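Local coordinates for protein ectonucleotide pyrophosphatase/phosphodiesterase family member 5 (Mus musculus, PDB 5VEO) that is a zinc-dependent ectoenzyme that probably hydrolyses phosphodiester bonds, with restricted nucleotide hydrolysis, at residues T51-T56 / G68-N73. The protein carries 1 engineered substitution. Numbering follows the deposited sequence.
Sequences TNVFIT and GLFAEN. With NAG (2-acetamido-2-deoxy-beta-D-glucopyranose), chain H; EDO (1,2-ethanediol), chain K.
V53 CG1 touches the ring of F70 at CD1, and the contact is easiest to follow along F70. From CB the chain runs to CG, which lies anti to the carbonyl carbon (chi1 -68°) and brings the far end of the side chain nearer the 51-56 loop. CD1 then meets V53 CG1 at 3.9 Å, an oblique approach. One atom further, CE1 lies 3.5 Å from C2 of an ethanediol, probably from the crystallisation liquor, and CZ at the tip is still within 3.7 Å of that carbon. The diol carbon C2 sits at the ring edge, and the diol gives a hydrogen bond of 3.0 Å from its O1 to T51 O.

In this alkaline phosphatase-like fold the two segments flank helix 58-67: the loop leaving strand 45-51 leads into it, and G68, with positive phi, is the first residue to leave helical geometry after it. F70 sits at the N-cap position of helix 71-74. From helix 58-67, N61 OD1 accepts a hydrogen bond from V53 N and T64 touches the V53 side chain.

One residue on in each segment, A71 CB approaches F54 O at 3.7 Å. A water bridges the same carbonyl to the start of the helix, donating to F54 O (2.8 Å) and accepting from A71 N (2.9 Å). The end of the F54 side chain leads away from 68-73, and its ring stacks with W291.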
loop_
_atom_site.group_PDB
_atom_site.type_symbol
_atom_site.label_atom_id
_atom_site.label_comp_id
_atom_site.label_asym_id
_atom_site.label_seq_id
_atom_site.Cartn_x
_atom_site.Cartn_y
_atom_site.Cartn_z
ATOM N N THR A 51 0.313 -11.454 3.085
ATOM C CA THR A 51 -1.083 -11.050 3.078
ATOM C C THR A 51 -1.155 -9.593 3.498
ATOM O O THR A 51 -0.871 -9.254 4.660
ATOM C CB THR A 51 -1.918 -11.920 4.005
ATOM O OG1 THR A 51 -1.870 -13.262 3.548
ATOM C CG2 THR A 51 -3.344 -11.454 3.994
ATOM N N ASN A 52 -1.510 -8.739 2.549
ATOM C CA ASN A 52 -1.659 -7.310 2.782
ATOM C C ASN A 52 -3.087 -7.055 3.267
ATOM O O ASN A 52 -3.745 -7.975 3.768
ATOM C CB ASN A 52 -1.243 -6.538 1.518
ATOM C CG ASN A 52 -2.015 -6.958 0.252
ATOM O OD1 ASN A 52 -2.638 -8.033 0.188
ATOM N ND2 ASN A 52 -1.940 -6.112 -0.786
ATOM N N VAL A 53 -3.560 -5.810 3.219
ATOM C CA VAL A 53 -4.861 -5.500 3.800
ATOM C C VAL A 53 -5.856 -5.058 2.734
ATOM O O VAL A 53 -5.518 -4.474 1.689
ATOM C CB VAL A 53 -4.810 -4.447 4.933
ATOM C CG1 VAL A 53 -3.928 -4.923 6.069
ATOM C CG2 VAL A 53 -4.411 -3.092 4.453
ATOM N N PHE A 54 -7.121 -5.308 3.054
ATOM C CA PHE A 54 -8.251 -4.872 2.248
ATOM C C PHE A 54 -8.620 -3.443 2.600
ATOM O O PHE A 54 -8.640 -3.102 3.795
ATOM C CB PHE A 54 -9.425 -5.805 2.519
ATOM C CG PHE A 54 -10.596 -5.635 1.606
ATOM C CD1 PHE A 54 -10.602 -6.192 0.332
ATOM C CD2 PHE A 54 -11.730 -4.972 2.040
ATOM C CE1 PHE A 54 -11.713 -6.067 -0.492
ATOM C CE2 PHE A 54 -12.842 -4.859 1.220
ATOM C CZ PHE A 54 -12.827 -5.396 -0.043
ATOM N N ILE A 55 -8.938 -2.585 1.628
ATOM C CA ILE A 55 -8.816 -2.839 0.195
ATOM C C ILE A 55 -7.363 -2.723 -0.245
ATOM O O ILE A 55 -6.576 -1.976 0.324
ATOM C CB ILE A 55 -9.718 -1.877 -0.621
ATOM C CG1 ILE A 55 -9.233 -0.427 -0.539
ATOM C CG2 ILE A 55 -11.159 -1.997 -0.165
ATOM C CD1 ILE A 55 -10.037 0.532 -1.393
ATOM N N THR A 56 -7.015 -3.451 -1.307
ATOM C CA THR A 56 -5.618 -3.618 -1.688
ATOM C C THR A 56 -5.179 -2.496 -2.637
ATOM O O THR A 56 -4.784 -2.716 -3.801
ATOM C CB THR A 56 -5.392 -5.016 -2.278
ATOM O OG1 THR A 56 -6.304 -5.275 -3.358
ATOM C CG2 THR A 56 -5.542 -6.102 -1.215
ATOM N N GLY A 68 0.797 -0.880 11.701
ATOM C CA GLY A 68 0.484 -2.229 12.128
ATOM C C GLY A 68 -0.990 -2.498 12.285
ATOM O O GLY A 68 -1.356 -3.528 12.865
ATOM N N LEU A 69 -1.842 -1.612 11.765
ATOM C CA LEU A 69 -3.281 -1.680 11.959
ATOM C C LEU A 69 -4.013 -2.046 10.677
ATOM O O LEU A 69 -3.599 -1.692 9.575
ATOM C CB LEU A 69 -3.821 -0.344 12.448
ATOM C CG LEU A 69 -3.404 0.067 13.872
ATOM C CD1 LEU A 69 -3.732 1.532 14.102
ATOM C CD2 LEU A 69 -4.089 -0.812 14.879
ATOM N N PHE A 70 -5.137 -2.731 10.843
ATOM C CA PHE A 70 -6.093 -2.889 9.759
ATOM C C PHE A 70 -6.752 -1.555 9.438
ATOM O O PHE A 70 -6.736 -0.612 10.246
ATOM C CB PHE A 70 -7.155 -3.915 10.136
ATOM C CG PHE A 70 -6.626 -5.300 10.243
ATOM C CD1 PHE A 70 -6.139 -5.946 9.124
ATOM C CD2 PHE A 70 -6.606 -5.961 11.457
ATOM C CE1 PHE A 70 -5.654 -7.239 9.207
ATOM C CE2 PHE A 70 -6.124 -7.259 11.549
ATOM C CZ PHE A 70 -5.636 -7.890 10.428
ATOM N N ALA A 71 -7.323 -1.473 8.228
ATOM C CA ALA A 71 -7.847 -0.198 7.737
ATOM C C ALA A 71 -9.015 0.323 8.573
ATOM O O ALA A 71 -9.156 1.542 8.734
ATOM C CB ALA A 71 -8.263 -0.318 6.267
ATOM N N GLU A 72 -9.868 -0.555 9.109
ATOM C CA GLU A 72 -10.967 -0.040 9.913
ATOM C C GLU A 72 -10.463 0.669 11.165
ATOM O O GLU A 72 -11.181 1.517 11.707
ATOM C CB GLU A 72 -11.950 -1.161 10.288
ATOM C CG GLU A 72 -11.417 -2.168 11.312
ATOM C CD GLU A 72 -12.346 -3.354 11.538
ATOM O OE1 GLU A 72 -11.964 -4.256 12.317
ATOM O OE2 GLU A 72 -13.447 -3.392 10.951
ATOM N N ASN A 73 -9.251 0.344 11.625
ATOM C CA ASN A 73 -8.645 0.970 12.789
ATOM C C ASN A 73 -7.825 2.205 12.438
ATOM O O ASN A 73 -7.929 3.212 13.141
ATOM C CB ASN A 73 -7.770 -0.037 13.526
ATOM C CG ASN A 73 -8.539 -1.279 13.913
ATOM O OD1 ASN A 73 -8.274 -2.365 13.420
ATOM N ND2 ASN A 73 -9.529 -1.110 14.762
HETATM C C1 NAG H . -6.528 -4.309 15.855
HETATM C C2 NAG H . -7.694 -5.061 16.457
HETATM C C3 NAG H . -8.647 -4.083 17.124
HETATM C C4 NAG H . -7.909 -3.166 18.089
HETATM C C5 NAG H . -6.677 -2.547 17.435
HETATM C C6 NAG H . -5.802 -1.800 18.414
HETATM C C7 NAG H . -8.456 -7.179 15.481
HETATM C C8 NAG H . -9.276 -7.818 14.403
HETATM N N2 NAG H . -8.403 -5.845 15.459
HETATM O O3 NAG H . -9.638 -4.828 17.818
HETATM O O4 NAG H . -8.784 -2.124 18.500
HETATM O O5 NAG H . -5.862 -3.580 16.871
HETATM O O6 NAG H . -5.572 -2.574 19.584
HETATM O O7 NAG H . -7.877 -7.840 16.338
HETATM C C1 EDO K . -3.344 -8.816 6.849
HETATM O O1 EDO K . -2.089 -8.132 7.109
HETATM C C2 EDO K . -3.733 -9.855 7.918
HETATM O O2 EDO K . -4.993 -10.501 7.576
HETATM O O HOH W 1 -8.335 -3.654 6.559
#